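Local coordinates for erythrocyte membrane protein 1 (Plasmodium falciparum, PDB 2XU0) that forms the N-terminal segment and first Duffy-binding-like domain of a parasite rosetting adhesin, and probably binds host cell surface receptors, at residues E321-I326 / N450-N455. The protein carries 10 engineered substitutions. Numbering follows the deposited sequence.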
loop_
_atom_site.group_PDB
_atom_site.type_symbol
_atom_site.label_atom_id
_atom_site.label_comp_id
_atom_site.label_asym_id
_atom_site.label_seq_id
_atom_site.Cartn_x
_atom_site.Cartn_y
_atom_site.Cartn_z
ATOM N N GLU A 321 -1.412 -6.954 -2.328
ATOM C CA GLU A 321 -0.747 -6.780 -3.627
ATOM C C GLU A 321 0.747 -7.092 -3.545
ATOM O O GLU A 321 1.281 -7.816 -4.399
ATOM C CB GLU A 321 -0.982 -5.361 -4.184
ATOM C CG GLU A 321 -2.370 -5.194 -4.808
ATOM C CD GLU A 321 -2.525 -6.025 -6.066
ATOM O OE1 GLU A 321 -1.953 -5.642 -7.112
ATOM O OE2 GLU A 321 -3.112 -7.124 -5.971
ATOM N N GLU A 322 1.393 -6.582 -2.504
ATOM C CA GLU A 322 2.821 -6.795 -2.234
ATOM C C GLU A 322 3.097 -8.208 -1.820
ATOM O O GLU A 322 4.155 -8.718 -2.165
ATOM C CB GLU A 322 3.352 -5.796 -1.188
ATOM C CG GLU A 322 3.465 -4.396 -1.760
ATOM C CD GLU A 322 4.548 -4.253 -2.815
ATOM O OE1 GLU A 322 5.733 -4.127 -2.424
ATOM O OE2 GLU A 322 4.227 -4.343 -4.025
ATOM N N PHE A 323 2.142 -8.868 -1.107
ATOM C CA PHE A 323 2.255 -10.278 -0.714
ATOM C C PHE A 323 2.271 -11.123 -1.998
ATOM O O PHE A 323 3.154 -11.966 -2.170
ATOM C CB PHE A 323 1.062 -10.727 0.215
ATOM C CG PHE A 323 0.857 -12.232 0.281
ATOM C CD1 PHE A 323 1.793 -13.055 0.914
ATOM C CD2 PHE A 323 -0.201 -12.838 -0.392
ATOM C CE1 PHE A 323 1.645 -14.449 0.902
ATOM C CE2 PHE A 323 -0.354 -14.235 -0.385
ATOM C CZ PHE A 323 0.578 -15.026 0.248
ATOM N N CYS A 324 1.275 -10.919 -2.888
ATOM C CA CYS A 324 1.151 -11.675 -4.149
ATOM C C CYS A 324 2.359 -11.432 -5.069
ATOM O O CYS A 324 2.845 -12.372 -5.708
ATOM C CB CYS A 324 -0.153 -11.320 -4.849
ATOM S SG CYS A 324 -1.643 -11.886 -3.986
ATOM N N ARG A 325 2.828 -10.181 -5.142
ATOM C CA ARG A 325 3.970 -9.803 -5.980
ATOM C C ARG A 325 5.229 -10.520 -5.483
ATOM O O ARG A 325 5.834 -11.237 -6.263
ATOM C CB ARG A 325 4.161 -8.286 -6.018
ATOM C CG ARG A 325 5.401 -7.842 -6.818
ATOM C CD ARG A 325 5.585 -6.337 -6.794
ATOM N NE ARG A 325 6.145 -5.850 -5.531
ATOM C CZ ARG A 325 7.443 -5.832 -5.229
ATOM N NH1 ARG A 325 8.338 -6.304 -6.084
ATOM N NH2 ARG A 325 7.850 -5.361 -4.062
ATOM N N ILE A 326 5.560 -10.374 -4.176
ATOM C CA ILE A 326 6.699 -11.009 -3.509
ATOM C C ILE A 326 6.625 -12.538 -3.536
ATOM O O ILE A 326 7.663 -13.177 -3.716
ATOM C CB ILE A 326 6.981 -10.415 -2.082
ATOM C CG1 ILE A 326 7.310 -8.886 -2.113
ATOM C CG2 ILE A 326 8.045 -11.182 -1.309
ATOM C CD1 ILE A 326 8.389 -8.491 -3.105
ATOM N N ASN A 450 -2.342 -22.874 -8.167
ATOM C CA ASN A 450 -1.731 -21.741 -7.461
ATOM C C ASN A 450 -2.501 -20.400 -7.556
ATOM O O ASN A 450 -1.882 -19.330 -7.549
ATOM C CB ASN A 450 -0.245 -21.587 -7.849
ATOM C CG ASN A 450 0.016 -21.388 -9.323
ATOM O OD1 ASN A 450 0.619 -22.238 -9.981
ATOM N ND2 ASN A 450 -0.384 -20.246 -9.869
ATOM N N LYS A 451 -3.842 -20.461 -7.625
ATOM C CA LYS A 451 -4.642 -19.248 -7.666
ATOM C C LYS A 451 -4.794 -18.687 -6.254
ATOM O O LYS A 451 -5.061 -19.439 -5.315
ATOM C CB LYS A 451 -5.999 -19.445 -8.392
ATOM C CG LYS A 451 -6.990 -20.444 -7.763
ATOM C CD LYS A 451 -8.097 -19.773 -6.919
ATOM C CE LYS A 451 -9.388 -19.520 -7.670
ATOM N NZ LYS A 451 -9.299 -18.329 -8.558
ATOM N N ILE A 452 -4.588 -17.371 -6.101
ATOM C CA ILE A 452 -4.718 -16.688 -4.822
ATOM C C ILE A 452 -6.190 -16.624 -4.441
ATOM O O ILE A 452 -7.010 -16.179 -5.249
ATOM C CB ILE A 452 -4.085 -15.273 -4.891
ATOM C CG1 ILE A 452 -2.547 -15.320 -5.192
ATOM C CG2 ILE A 452 -4.423 -14.455 -3.655
ATOM C CD1 ILE A 452 -1.586 -15.879 -4.074
ATOM N N ASP A 453 -6.524 -17.091 -3.217
ATOM C CA ASP A 453 -7.883 -17.045 -2.671
ATOM C C ASP A 453 -7.782 -16.844 -1.182
ATOM O O ASP A 453 -7.549 -17.807 -0.426
ATOM C CB ASP A 453 -8.725 -18.279 -3.047
ATOM C CG ASP A 453 -10.203 -18.211 -2.642
ATOM O OD1 ASP A 453 -10.623 -17.185 -2.069
ATOM O OD2 ASP A 453 -10.936 -19.170 -2.921
ATOM N N PHE A 454 -7.947 -15.580 -0.761
ATOM C CA PHE A 454 -7.889 -15.154 0.634
ATOM C C PHE A 454 -9.008 -15.760 1.483
ATOM O O PHE A 454 -8.877 -15.798 2.715
ATOM C CB PHE A 454 -7.760 -13.637 0.771
ATOM C CG PHE A 454 -6.424 -13.133 0.239
ATOM C CD1 PHE A 454 -5.227 -13.467 0.878
ATOM C CD2 PHE A 454 -6.366 -12.339 -0.903
ATOM C CE1 PHE A 454 -3.992 -13.003 0.386
ATOM C CE2 PHE A 454 -5.140 -11.898 -1.412
ATOM C CZ PHE A 454 -3.961 -12.225 -0.762
ATOM N N ASN A 455 -10.091 -16.253 0.816
ATOM C CA ASN A 455 -11.195 -16.952 1.474
ATOM C C ASN A 455 -10.831 -18.432 1.727
ATOM O O ASN A 455 -11.590 -19.134 2.362
ATOM C CB ASN A 455 -12.498 -16.833 0.667
ATOM C CG ASN A 455 -13.102 -15.464 0.684
ATOM O OD1 ASN A 455 -13.432 -14.871 -0.357
ATOM N ND2 ASN A 455 -13.213 -14.898 1.854
#
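Cys-324 and Ile-452 meet through sulfur and branch: SG lies 3.8 Å from both CG1 and CG2 of Ile-452, so the sulfur faces the branch point. Followed outward, Ile-452 begins with CB directed at the helix and 4.3 Å from SG of Cys-324. CG1, anti to its own carbonyl carbon (chi1 -62°), and CG2 both bear on the sulfur from the same side, and CD1 finishes 4.0 Å from SG while reaching toward the ring of Phe-323, whose CE2 is 4.2 Å from CD1. One aliphatic branch thus serves both helix residues.

Phe-454, two residues further along the loop, meets the same two helix residues. Its CZ sits 3.8 Å from CD2 of Phe-323, and that CD2 lies in the plane of the Phe-454 ring, at its edge. The two phenyl groups slide past one another in opposite directions. The sulfur of Cys-324 also approaches Phe-454: SG is 5.2 Å from the ring centroid and 71° off the ring normal, an oblique sulfur-aromatic contact.

No hydrogen bond spans the two segments, and all four touching residues are buried, which identifies the interface as apolar packing. On the loop side, Asp-453 OD1 accepts from the Asn-455 backbone N at 3.1 Å, forming an Asx turn that spans Phe-454. Beyond the segments, Phe-323 also meets the rings of Trp-319, Trp-383 and Phe-461.

The arrangement is buried apolar packing beside the Cys-324 to Cys-442 disulfide, whose Cys-442 also touches Ile-452 and Phe-454; it joins the loop between helices 440-443 and 457-460 to helix 311-338, within the C-terminal subdomain of the helical, cysteine-rich Duffy-binding-like domain.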